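Local coordinates for protein MymaA.19257.a.B3 (Mycobacterium marinum, PDB 6Q10) that is of unknown function but forms the soluble domain of a secreted, probably membrane-tethered protein whose LytR_C family suggests a cell-envelope role, at residues 28-33 / 54-59; 22-27 / 132-137; 11-16 / 99-104. One frame throughout, in Å; residues are numbered along the deposited sequence. Where two conformers were deposited one is given.

Contacts 1 and 3 both belong to the mixed β-sheet but lie about 20 Å apart between centres, on opposite sides of the chain's centre. Contact 3 pairs the outermost strand 12-14 with 99-102 at the surface, by direct backbone bonds, stacked charges and a bound ethanediol. Contact 1, partly buried, brings the start of strand 32-36 against the loop ahead of strand 60-63, and two waters link polar groups of its segments. Contact 2, also partly buried, joins two irregular loops by leucine packing and a single backbone bond. Contacts 1 and 2 touch through L27 and R135, both of which reach segment 54-59, whereas contact 3 touches neither.

Contact 1: residues 28-33 / 54-59; sequences GETKVR and LGFTQP
V32 packs on F56 and P59, the apolar part of this contact: V32 CG2 lies 4.2 Å from F56 CD2, and V32 CB is likewise 4.2 Å from P59 CB. The F56 ring is also met at its edge, near its plane, by the hydroxyl of T30, with OG1 3.5 Å from CD2. V91 of helix 85-94 and L51 of helix 43-54 touch both V32 and F56, so this patch continues into the hydrophobic interior. The loop 54-59 is the connection by which helix 43-54 leads into strand 60-63 in a β-α-β crossover, and strand 32-36 is the first strand of that unit. G55, with positive phi, ends the helix in a Schellman motif, and backbone bonding between V32 and T60 marks where the two strands come together.

Two waters link polar groups of the two segments. One molecule donates to T30 OG1 at 2.8 Å and to T57 O at 2.6 Å while accepting from V32 N at 3.0 Å, which ties three groups of the two segments to one point. T30 places OG1 between its backbone N and carbonyl carbon (chi1 61°), where the hydroxyl receives this water and also bonds L27 O. A second water accepts from T57 OG1 at 2.7 Å and donates to T30 O at 2.8 Å.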
ATOM      1  N   GLY A  28       0.463  11.099  -6.896  1.00 24.36           N
ATOM      2  CA  GLY A  28      -0.555  11.611  -7.783  1.00 27.76           C
ATOM      3  C   GLY A  28      -0.678  10.867  -9.084  1.00 24.39           C
ATOM      4  O   GLY A  28      -1.424  11.301  -9.979  1.00 30.22           O
ATOM      5  N   GLU A  29       0.032   9.762  -9.210  1.00 23.56           N
ATOM      6  CA  GLU A  29       0.024   8.927 -10.394  1.00 30.69           C
ATOM      7  C   GLU A  29      -0.361   7.505 -10.029  1.00 30.81           C
ATOM      8  O   GLU A  29       0.086   6.553 -10.665  1.00 38.31           O
ATOM      9  CB  GLU A  29       1.385   8.978 -11.082  1.00 29.59           C
ATOM     10  CG  GLU A  29       1.596  10.323 -11.739  1.00 30.47           C
ATOM     11  CD  GLU A  29       2.959  10.478 -12.378  1.00 28.87           C
ATOM     12  OE1 GLU A  29       3.781   9.534 -12.313  1.00 32.28           O
ATOM     13  OE2 GLU A  29       3.237  11.557 -12.907  1.00 31.47           O
ATOM     14  N   THR A  30      -1.165   7.358  -8.977  1.00 24.56           N
ATOM     15  CA  THR A  30      -1.537   6.052  -8.459  1.00 21.90           C
ATOM     16  C   THR A  30      -3.028   5.808  -8.637  1.00 27.09           C
ATOM     17  O   THR A  30      -3.819   6.737  -8.785  1.00 29.65           O
ATOM     18  CB  THR A  30      -1.187   5.891  -6.965  1.00 23.20           C
ATOM     19  OG1 THR A  30      -1.903   6.859  -6.184  1.00 25.37           O
ATOM     20  CG2 THR A  30       0.330   6.016  -6.703  1.00 23.35           C
ATOM     21  N   LYS A  31      -3.404   4.529  -8.610  1.00 25.44           N
ATOM     22  CA  LYS A  31      -4.799   4.094  -8.718  1.00 21.99           C
ATOM     23  C   LYS A  31      -5.017   3.053  -7.618  1.00 21.53           C
ATOM     24  O   LYS A  31      -4.905   1.848  -7.863  1.00 26.38           O
ATOM     25  CB  LYS A  31      -5.079   3.538 -10.090  1.00 26.63           C
ATOM     26  N   VAL A  32      -5.354   3.504  -6.413  1.00 22.21           N
ATOM     27  CA  VAL A  32      -5.485   2.638  -5.238  1.00 19.38           C
ATOM     28  C   VAL A  32      -6.945   2.439  -4.857  1.00 18.36           C
ATOM     29  O   VAL A  32      -7.741   3.386  -4.854  1.00 22.06           O
ATOM     30  CB  VAL A  32      -4.701   3.234  -4.044  1.00 19.07           C
ATOM     31  CG1 VAL A  32      -4.888   2.421  -2.777  1.00 22.55           C
ATOM     32  CG2 VAL A  32      -3.224   3.291  -4.370  1.00 22.33           C
ATOM     33  N   ARG A  33      -7.289   1.196  -4.523  1.00 18.33           N
ATOM     34  CA  ARG A  33      -8.581   0.819  -3.971  1.00 18.04           C
ATOM     35  C   ARG A  33      -8.324   0.305  -2.571  1.00 19.96           C
ATOM     36  O   ARG A  33      -7.488  -0.573  -2.399  1.00 24.05           O
ATOM     37  CB  ARG A  33      -9.249  -0.291  -4.780  1.00 24.75           C
ATOM     38  CG  ARG A  33      -9.432  -0.032  -6.231  1.00 28.73           C
ATOM     39  CD  ARG A  33     -10.346  -1.141  -6.784  1.00 42.27           C
ATOM     40  NE  ARG A  33     -10.445  -1.109  -8.242  1.00 55.00           N
ATOM     41  CZ  ARG A  33      -9.624  -1.761  -9.066  1.00 61.69           C
ATOM     42  NH1 ARG A  33      -8.635  -2.503  -8.576  1.00 63.87           N
ATOM     43  NH2 ARG A  33      -9.780  -1.667 -10.379  1.00 49.32           N
ATOM     44  N   LEU A  54      -2.496  12.399   2.218  1.00 29.48           N
ATOM     45  CA  LEU A  54      -1.060  12.291   1.985  1.00 28.25           C
ATOM     46  C   LEU A  54      -0.661  12.644   0.564  1.00 30.02           C
ATOM     47  O   LEU A  54       0.531  12.803   0.285  1.00 30.76           O
ATOM     48  CB  LEU A  54      -0.565  10.867   2.279  1.00 27.05           C
ATOM     49  CG  LEU A  54      -0.659  10.389   3.718  1.00 27.23           C
ATOM     50  CD1 LEU A  54      -0.378   8.916   3.699  1.00 28.82           C
ATOM     51  CD2 LEU A  54       0.320  11.137   4.615  1.00 26.61           C
ATOM     52  N   GLY A  55      -1.611  12.745  -0.352  1.00 28.87           N
ATOM     53  CA  GLY A  55      -1.285  13.072  -1.719  1.00 29.99           C
ATOM     54  C   GLY A  55      -1.584  11.991  -2.728  1.00 28.84           C
ATOM     55  O   GLY A  55      -1.344  12.223  -3.918  1.00 29.67           O
ATOM     56  N   PHE A  56      -2.083  10.819  -2.311  1.00 24.17           N
ATOM     57  CA  PHE A  56      -2.496   9.797  -3.271  1.00 21.27           C
ATOM     58  C   PHE A  56      -3.731  10.283  -4.012  1.00 26.22           C
ATOM     59  O   PHE A  56      -4.636  10.841  -3.404  1.00 29.45           O
ATOM     60  CB  PHE A  56      -2.831   8.473  -2.580  1.00 19.43           C
ATOM     61  CG  PHE A  56      -1.631   7.711  -2.058  1.00 21.33           C
ATOM     62  CD1 PHE A  56      -1.040   8.066  -0.842  1.00 22.16           C
ATOM     63  CD2 PHE A  56      -1.131   6.608  -2.752  1.00 20.57           C
ATOM     64  CE1 PHE A  56       0.058   7.335  -0.356  1.00 18.85           C
ATOM     65  CE2 PHE A  56      -0.031   5.894  -2.247  1.00 21.12           C
ATOM     66  CZ  PHE A  56       0.531   6.251  -1.055  1.00 21.20           C
ATOM     67  N   THR A  57      -3.761  10.076  -5.327  1.00 26.47           N
ATOM     68  CA  THR A  57      -4.990  10.302  -6.074  1.00 27.41           C
ATOM     69  C   THR A  57      -6.125   9.601  -5.359  1.00 31.66           C
ATOM     70  O   THR A  57      -5.965   8.468  -4.911  1.00 32.61           O
ATOM     71  CB  THR A  57      -4.837   9.774  -7.492  1.00 32.27           C
ATOM     72  OG1 THR A  57      -3.725  10.443  -8.094  1.00 34.82           O
ATOM     73  CG2 THR A  57      -6.093  10.058  -8.295  1.00 38.42           C
ATOM     74  N   GLN A  58      -7.256  10.298  -5.218  1.00 30.74           N
ATOM     75  CA  GLN A  58      -8.337   9.830  -4.359  0.53 30.80           C
ATOM     76  C   GLN A  58      -8.571   8.328  -4.485  1.00 27.84           C
ATOM     77  O   GLN A  58      -9.031   7.857  -5.533  1.00 31.80           O
ATOM     78  CB  GLN A  58      -9.633  10.566  -4.677  0.53 35.00           C
ATOM     79  CG  GLN A  58     -10.872   9.931  -4.043  0.53 35.82           C
ATOM     80  CD  GLN A  58     -11.053  10.308  -2.586  0.53 38.52           C
ATOM     81  OE1 GLN A  58     -11.615  11.360  -2.279  0.53 48.52           O
ATOM     82  NE2 GLN A  58     -10.602   9.442  -1.680  0.53 32.68           N
ATOM     83  N   PRO A  59      -8.287   7.556  -3.450  1.00 25.37           N
ATOM     84  CA  PRO A  59      -8.532   6.116  -3.534  1.00 22.06           C
ATOM     85  C   PRO A  59     -10.008   5.814  -3.391  1.00 23.91           C
ATOM     86  O   PRO A  59     -10.795   6.614  -2.883  1.00 29.29           O
ATOM     87  CB  PRO A  59      -7.738   5.541  -2.352  1.00 23.39           C
ATOM     88  CG  PRO A  59      -6.728   6.541  -2.072  1.00 28.94           C
ATOM     89  CD  PRO A  59      -7.386   7.861  -2.320  1.00 27.55           C
TER
HETATM   90  O   HOH W   1      -4.631   6.326  -5.559  1.00 23.84           O
HETATM   91  O   HOH W   2      -3.798   9.057 -10.384  1.00 36.22           O

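Contact 2: residues 22-27 / 132-137; sequences VTPAQL and SSLRPG
L134 is the centre of this contact, wedging its isobutyl group against the backbone of P24 and A25. Its CD2 methyl lies 3.6 Å from P24 O, and CD1 lies 3.6 Å from A25 O and 3.7 Å from the ring carbon P24 CB. Beyond the two segments L134 continues onto L93 of helix 85-94 and onto P142.

L27 meets the same leucine from another direction. The two side chains cross at about a right angle, with L27 CG 3.8 Å from L134 CB, while the backbone N of L27 donates to L134 O over 2.9 Å. The bond is nearly straight (163° at the hydrogen). On its far branch, L27 CD1 approaches R135 NE to 4.1 Å; that nitrogen donates to L54 O, so the arginine chain runs past the leucine to the end of helix 43-54.

Q26 is bent at chi2 (-63°), which folds its amide back over the peptide of L134. Q26 NE2 comes to 3.3 Å from L134 C, but its approach to L134 O is too badly angled to make a hydrogen bond.

One directional bond therefore fixes the register of the two loops at L27 and L134, and the rest of the join is van der Waals packing of aliphatic groups and of the Q26 amide against peptide groups.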
ATOM      1  N   VAL A  22      12.014  -1.637  -5.666  1.00 23.61           N
ATOM      2  CA  VAL A  22      11.108  -0.944  -6.578  1.00 25.28           C
ATOM      3  C   VAL A  22      11.033   0.534  -6.200  1.00 25.86           C
ATOM      4  O   VAL A  22      10.807   0.879  -5.037  1.00 24.64           O
ATOM      5  CB  VAL A  22       9.721  -1.597  -6.551  1.00 25.81           C
ATOM      6  CG1 VAL A  22       8.716  -0.769  -7.413  1.00 24.06           C
ATOM      7  CG2 VAL A  22       9.818  -3.050  -7.009  1.00 23.97           C
ATOM      8  N   THR A  23      11.242   1.410  -7.169  1.00 22.94           N
ATOM      9  CA  THR A  23      11.075   2.836  -6.912  1.00 23.04           C
ATOM     10  C   THR A  23       9.594   3.156  -6.771  1.00 25.89           C
ATOM     11  O   THR A  23       8.814   2.855  -7.694  1.00 26.06           O
ATOM     12  CB  THR A  23      11.667   3.663  -8.040  1.00 24.41           C
ATOM     13  OG1 THR A  23      13.065   3.363  -8.144  1.00 29.64           O
ATOM     14  CG2 THR A  23      11.495   5.126  -7.743  1.00 25.91           C
ATOM     15  N   PRO A  24       9.151   3.729  -5.647  1.00 20.63           N
ATOM     16  CA  PRO A  24       7.718   4.010  -5.484  1.00 19.08           C
ATOM     17  C   PRO A  24       7.258   5.056  -6.485  1.00 19.85           C
ATOM     18  O   PRO A  24       8.007   5.961  -6.884  1.00 22.94           O
ATOM     19  CB  PRO A  24       7.589   4.518  -4.048  1.00 21.83           C
ATOM     20  CG  PRO A  24       8.914   4.250  -3.384  1.00 29.83           C
ATOM     21  CD  PRO A  24       9.943   4.006  -4.435  1.00 21.26           C
ATOM     22  N   ALA A  25       5.990   4.911  -6.874  1.00 18.92           N
ATOM     23  CA  ALA A  25       5.311   5.843  -7.758  1.00 18.84           C
ATOM     24  C   ALA A  25       5.134   7.215  -7.122  1.00 21.42           C
ATOM     25  O   ALA A  25       5.005   7.351  -5.908  1.00 21.11           O
ATOM     26  CB  ALA A  25       3.918   5.300  -8.105  1.00 22.16           C
ATOM     27  N   GLN A  26       5.063   8.243  -7.966  1.00 19.61           N
ATOM     28  CA  GLN A  26       4.499   9.519  -7.521  1.00 22.80           C
ATOM     29  C   GLN A  26       3.065   9.317  -7.033  1.00 24.65           C
ATOM     30  O   GLN A  26       2.250   8.668  -7.699  1.00 22.11           O
ATOM     31  CB  GLN A  26       4.522  10.542  -8.661  1.00 24.19           C
ATOM     32  CG  GLN A  26       5.920  10.822  -9.203  1.00 26.12           C
ATOM     33  CD  GLN A  26       6.870  11.453  -8.180  1.00 27.26           C
ATOM     34  OE1 GLN A  26       7.893  10.868  -7.824  1.00 34.85           O
ATOM     35  NE2 GLN A  26       6.551  12.654  -7.732  1.00 24.87           N
ATOM     36  N   LEU A  27       2.750   9.893  -5.873  1.00 22.46           N
ATOM     37  CA  LEU A  27       1.462   9.600  -5.250  1.00 22.65           C
ATOM     38  C   LEU A  27       0.289  10.029  -6.137  1.00 22.31           C
ATOM     39  O   LEU A  27      -0.771   9.391  -6.118  1.00 24.60           O
ATOM     40  CB  LEU A  27       1.373  10.297  -3.887  1.00 22.26           C
ATOM     41  CG  LEU A  27       2.552  10.012  -2.954  1.00 20.92           C
ATOM     42  CD1 LEU A  27       2.295  10.696  -1.619  1.00 24.32           C
ATOM     43  CD2 LEU A  27       2.773   8.515  -2.797  1.00 20.54           C
ATOM     44  N   SER A 132       7.683  12.860   0.651  1.00 24.21           N
ATOM     45  CA  SER A 132       7.916  14.186   0.073  1.00 25.18           C
ATOM     46  C   SER A 132       8.552  14.108  -1.321  1.00 26.16           C
ATOM     47  O   SER A 132       8.302  14.987  -2.163  1.00 29.46           O
ATOM     48  CB  SER A 132       8.771  15.028   1.030  1.00 28.18           C
ATOM     49  OG  SER A 132      10.131  14.630   1.028  1.00 41.73           O
ATOM     50  N   SER A 133       9.371  13.086  -1.587  1.00 24.43           N
ATOM     51  CA  SER A 133       9.968  12.890  -2.907  0.51 23.45           C
ATOM     52  C   SER A 133       8.997  12.338  -3.932  1.00 24.19           C
ATOM     53  O   SER A 133       9.369  12.216  -5.109  1.00 27.26           O
ATOM     54  CB  SER A 133      11.154  11.934  -2.829  0.51 25.87           C
ATOM     55  OG  SER A 133      12.079  12.387  -1.885  0.51 24.88           O
ATOM     56  N   LEU A 134       7.783  11.979  -3.512  1.00 24.36           N
ATOM     57  CA  LEU A 134       6.755  11.416  -4.376  1.00 23.79           C
ATOM     58  C   LEU A 134       5.626  12.411  -4.606  1.00 25.40           C
ATOM     59  O   LEU A 134       4.545  12.039  -5.068  1.00 25.23           O
ATOM     60  CB  LEU A 134       6.226  10.112  -3.760  1.00 20.05           C
ATOM     61  CG  LEU A 134       7.329   9.116  -3.382  1.00 19.50           C
ATOM     62  CD1 LEU A 134       6.684   7.866  -2.743  1.00 20.19           C
ATOM     63  CD2 LEU A 134       8.126   8.718  -4.613  1.00 22.27           C
ATOM     64  N   ARG A 135       5.867  13.687  -4.306  1.00 34.93           N
ATOM     65  CA  ARG A 135       4.874  14.721  -4.493  1.00 37.69           C
ATOM     66  C   ARG A 135       5.448  15.732  -5.476  1.00 40.19           C
ATOM     67  O   ARG A 135       6.649  15.688  -5.754  1.00 38.45           O
ATOM     68  CB  ARG A 135       4.532  15.394  -3.167  1.00 42.35           C
ATOM     69  CG  ARG A 135       3.908  14.484  -2.144  1.00 37.29           C
ATOM     70  CD  ARG A 135       3.372  15.287  -0.971  1.00 42.24           C
ATOM     71  NE  ARG A 135       2.799  14.387   0.019  1.00 43.66           N
ATOM     72  CZ  ARG A 135       3.385  14.054   1.167  1.00 38.69           C
ATOM     73  NH1 ARG A 135       4.540  14.591   1.512  1.00 38.50           N
ATOM     74  NH2 ARG A 135       2.778  13.191   1.981  1.00 37.92           N
ATOM     75  N   PRO A 136       4.627  16.614  -6.047  1.00 48.62           N
ATOM     76  CA  PRO A 136       5.163  17.686  -6.902  1.00 52.36           C
ATOM     77  C   PRO A 136       6.126  18.598  -6.148  1.00 53.19           C
ATOM     78  O   PRO A 136       6.019  18.800  -4.936  1.00 54.48           O
ATOM     79  CB  PRO A 136       3.906  18.440  -7.343  1.00 53.42           C
ATOM     80  CG  PRO A 136       2.822  17.392  -7.294  1.00 53.64           C
ATOM     81  CD  PRO A 136       3.153  16.554  -6.101  1.00 45.21           C
ATOM     82  N   GLY A 137       7.093  19.138  -6.884  1.00 57.47           N
ATOM     83  CA  GLY A 137       8.108  19.957  -6.255  1.00 65.05           C
ATOM     84  C   GLY A 137       9.083  19.196  -5.382  1.00 65.72           C
ATOM     85  O   GLY A 137       9.701  19.792  -4.494  1.00 70.32           O
TER

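Contact 3: residues 11-16 / 99-104; sequences GERVSR and ELFNDG. With EDO (1,2-ethanediol), chain B.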
ATOM      1  N   GLY A  11      -2.456 -15.093  -6.049  1.00 33.29           N
ATOM      2  CA  GLY A  11      -1.309 -14.879  -6.894  1.00 36.07           C
ATOM      3  C   GLY A  11      -0.012 -15.120  -6.154  1.00 37.63           C
ATOM      4  O   GLY A  11       0.041 -15.888  -5.191  1.00 42.40           O
ATOM      5  N   GLU A  12       1.043 -14.469  -6.605  1.00 28.42           N
ATOM      6  CA  GLU A  12       2.387 -14.787  -6.144  1.00 29.38           C
ATOM      7  C   GLU A  12       2.755 -13.875  -4.982  1.00 32.35           C
ATOM      8  O   GLU A  12       2.619 -12.659  -5.086  1.00 25.58           O
ATOM      9  CB  GLU A  12       3.372 -14.634  -7.309  1.00 35.16           C
ATOM     10  CG  GLU A  12       4.829 -14.393  -6.910  1.00 51.42           C
ATOM     11  CD  GLU A  12       5.684 -13.926  -8.084  1.00 70.60           C
ATOM     12  OE1 GLU A  12       5.188 -13.126  -8.912  1.00 73.71           O
ATOM     13  OE2 GLU A  12       6.852 -14.361  -8.179  1.00 77.74           O
ATOM     14  N   ARG A  13       3.184 -14.465  -3.866  1.00 28.25           N
ATOM     15  CA  ARG A  13       3.696 -13.666  -2.754  1.00 26.74           C
ATOM     16  C   ARG A  13       5.005 -13.006  -3.172  1.00 26.81           C
ATOM     17  O   ARG A  13       5.924 -13.676  -3.655  1.00 32.46           O
ATOM     18  CB  ARG A  13       3.897 -14.570  -1.528  1.00 28.74           C
ATOM     19  CG  ARG A  13       4.462 -13.857  -0.287  1.00 34.04           C
ATOM     20  CD  ARG A  13       3.433 -12.959   0.409  1.00 30.05           C
ATOM     21  NE  ARG A  13       3.956 -12.482   1.692  1.00 32.06           N
ATOM     22  CZ  ARG A  13       3.891 -13.164   2.827  1.00 43.59           C
ATOM     23  NH1 ARG A  13       3.336 -14.372   2.846  1.00 49.26           N
ATOM     24  NH2 ARG A  13       4.394 -12.641   3.946  1.00 45.27           N
ATOM     25  N   VAL A  14       5.092 -11.680  -3.019  1.00 24.68           N
ATOM     26  CA  VAL A  14       6.282 -10.936  -3.415  1.00 24.46           C
ATOM     27  C   VAL A  14       7.106 -10.675  -2.160  1.00 24.78           C
ATOM     28  O   VAL A  14       6.557 -10.266  -1.132  1.00 24.26           O
ATOM     29  CB  VAL A  14       5.896  -9.640  -4.137  1.00 24.72           C
ATOM     30  CG1 VAL A  14       7.112  -8.786  -4.366  1.00 25.40           C
ATOM     31  CG2 VAL A  14       5.220  -9.989  -5.473  1.00 25.48           C
ATOM     32  N   SER A  15       8.411 -10.936  -2.225  1.00 26.54           N
ATOM     33  CA  SER A  15       9.260 -10.822  -1.045  1.00 26.57           C
ATOM     34  C   SER A  15       9.561  -9.367  -0.700  1.00 25.21           C
ATOM     35  O   SER A  15       9.532  -8.475  -1.559  1.00 25.52           O
ATOM     36  CB  SER A  15      10.591 -11.570  -1.243  1.00 28.59           C
ATOM     37  OG  SER A  15      11.357 -10.940  -2.257  1.00 27.83           O
ATOM     38  N   ARG A  16       9.802  -9.131   0.590  1.00 26.13           N
ATOM     39  CA  ARG A  16      10.307  -7.832   1.025  1.00 25.77           C
ATOM     40  C   ARG A  16      11.553  -7.450   0.238  1.00 25.35           C
ATOM     41  O   ARG A  16      11.744  -6.285  -0.139  1.00 24.78           O
ATOM     42  CB  ARG A  16      10.607  -7.881   2.525  1.00 29.55           C
ATOM     43  CG  ARG A  16      11.387  -6.698   3.041  1.00 35.91           C
ATOM     44  CD  ARG A  16      12.117  -7.040   4.356  1.00 47.52           C
ATOM     45  NE  ARG A  16      13.405  -7.677   4.097  1.00 51.58           N
ATOM     46  CZ  ARG A  16      13.781  -8.862   4.567  1.00 53.06           C
ATOM     47  NH1 ARG A  16      12.975  -9.563   5.354  1.00 62.04           N
ATOM     48  NH2 ARG A  16      14.975  -9.341   4.252  1.00 44.03           N
ATOM     49  N   GLU A  99       1.088  -7.968   3.615  1.00 22.56           N
ATOM     50  CA  GLU A  99       1.656  -8.983   2.735  1.00 21.43           C
ATOM     51  C   GLU A  99       1.427  -8.560   1.291  1.00 21.91           C
ATOM     52  O   GLU A  99       0.342  -8.082   0.942  1.00 21.76           O
ATOM     53  CB  GLU A  99       1.013 -10.352   2.988  1.00 24.77           C
ATOM     54  CG  GLU A  99       1.190 -10.799   4.415  1.00 32.11           C
ATOM     55  CD  GLU A  99       1.019 -12.287   4.563  1.00 48.92           C
ATOM     56  OE1 GLU A  99       0.404 -12.903   3.669  1.00 50.50           O
ATOM     57  OE2 GLU A  99       1.519 -12.839   5.569  1.00 55.45           O
ATOM     58  N   LEU A 100       2.447  -8.753   0.452  1.00 19.83           N
ATOM     59  CA  LEU A 100       2.417  -8.336  -0.954  1.00 20.63           C
ATOM     60  C   LEU A 100       2.074  -9.509  -1.863  1.00 18.78           C
ATOM     61  O   LEU A 100       2.743 -10.542  -1.806  1.00 21.33           O
ATOM     62  CB  LEU A 100       3.792  -7.794  -1.367  1.00 19.78           C
ATOM     63  CG  LEU A 100       4.360  -6.675  -0.502  1.00 21.05           C
ATOM     64  CD1 LEU A 100       5.819  -6.423  -0.872  1.00 22.59           C
ATOM     65  CD2 LEU A 100       3.522  -5.436  -0.678  1.00 24.30           C
ATOM     66  N   PHE A 101       1.097  -9.306  -2.770  1.00 19.00           N
ATOM     67  CA  PHE A 101       0.705 -10.326  -3.740  1.00 19.94           C
ATOM     68  C   PHE A 101       0.618  -9.731  -5.134  1.00 20.88           C
ATOM     69  O   PHE A 101      -0.104  -8.757  -5.343  1.00 19.99           O
ATOM     70  CB  PHE A 101      -0.648 -10.940  -3.359  1.00 20.70           C
ATOM     71  CG  PHE A 101      -0.555 -11.845  -2.165  1.00 21.02           C
ATOM     72  CD1 PHE A 101      -0.177 -13.170  -2.303  1.00 27.30           C
ATOM     73  CD2 PHE A 101      -0.787 -11.331  -0.894  1.00 23.99           C
ATOM     74  CE1 PHE A 101      -0.081 -13.988  -1.195  1.00 29.09           C
ATOM     75  CE2 PHE A 101      -0.699 -12.162   0.217  1.00 25.57           C
ATOM     76  CZ  PHE A 101      -0.322 -13.471   0.056  1.00 29.13           C
ATOM     77  N   ASN A 102       1.291 -10.369  -6.094  1.00 19.99           N
ATOM     78  CA  ASN A 102       1.100 -10.047  -7.506  1.00 23.62           C
ATOM     79  C   ASN A 102       0.053 -11.010  -8.044  1.00 22.41           C
ATOM     80  O   ASN A 102       0.319 -12.209  -8.192  1.00 24.95           O
ATOM     81  CB  ASN A 102       2.416 -10.163  -8.271  1.00 23.87           C
ATOM     82  CG  ASN A 102       2.281  -9.756  -9.728  1.00 28.66           C
ATOM     83  OD1 ASN A 102       1.254  -9.993 -10.347  1.00 28.05           O
ATOM     84  ND2 ASN A 102       3.333  -9.142 -10.283  1.00 29.08           N
ATOM     85  N   ASP A 103      -1.149 -10.504  -8.290  1.00 22.79           N
ATOM     86  CA  ASP A 103      -2.260 -11.365  -8.670  1.00 23.69           C
ATOM     87  C   ASP A 103      -2.444 -11.433 -10.176  1.00 28.70           C
ATOM     88  O   ASP A 103      -3.420 -12.009 -10.642  1.00 29.79           O
ATOM     89  CB  ASP A 103      -3.550 -10.932  -7.958  1.00 24.68           C
ATOM     90  CG  ASP A 103      -4.098  -9.587  -8.436  1.00 26.81           C
ATOM     91  OD1 ASP A 103      -3.501  -8.915  -9.315  1.00 24.11           O
ATOM     92  OD2 ASP A 103      -5.167  -9.208  -7.916  1.00 31.30           O
ATOM     93  N   GLY A 104      -1.496 -10.907 -10.937  1.00 24.80           N
ATOM     94  CA  GLY A 104      -1.498 -11.098 -12.362  1.00 28.36           C
ATOM     95  C   GLY A 104      -2.422 -10.180 -13.118  1.00 27.38           C
ATOM     96  O   GLY A 104      -2.589 -10.369 -14.327  1.00 29.19           O
TER
HETATM   97  C1  EDO B 401       6.129  -9.438   1.742  1.00 35.18           C
HETATM   98  O1  EDO B 401       4.977  -9.973   1.058  1.00 25.18           O
HETATM   99  C2  EDO B 401       5.746  -8.843   3.090  1.00 40.47           C
HETATM  100  O2  EDO B 401       5.089  -9.827   3.894  1.00 42.77           O
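E12 and N102 form an antiparallel hydrogen-bonded pair, E12 N donating to N102 O over 2.9 Å and N102 N to E12 O over 2.8 Å, in strands whose short axes run at 133° to each other. R13 and F101 follow as a non-hydrogen-bonded pair, and V14 N then donates to L100 O. An ethanediol, probably from the crystallisation liquor, bridges L100 N and V14 O through its O1, which accepts from the first and donates to the second, the latter at 2.7 Å.

R13 meets three partners: F101, E99 and the diol. A turn at chi2 (74°) carries R13 CD over one face of the F101 ring, 4.2 Å from the ring centroid, a CH-pi contact. The guanidinium then continues past the phenyl to E99, whose carboxylate is stacked against it with the planes 23° apart. R13 NH2 and E99 OE2, 3.3 Å apart, form a salt bridge by charge alone, since the oxygen lies well out of the guanidinium plane and no N-H points at it. Two nitrogens donate to the diol instead: R13 NE to its O1 at 2.8 Å and R13 NH2 to its O2 at 2.9 Å.

V14 and L100 pack on the other face of the sheet. There V14 CB lies 3.9 Å from L100 CB, and L100 also touches M19 and W92, which join this edge to helices 16-20 and 85-94. At the end of strand 99-102, N102 OD1 accepts from G104 N in an Asx turn.

Direct backbone bonds thus hold the outermost strand to its neighbour, and the stacked E99 probably offsets the charge of R13; in the crystal the diol adds a further link beside V14 and L100.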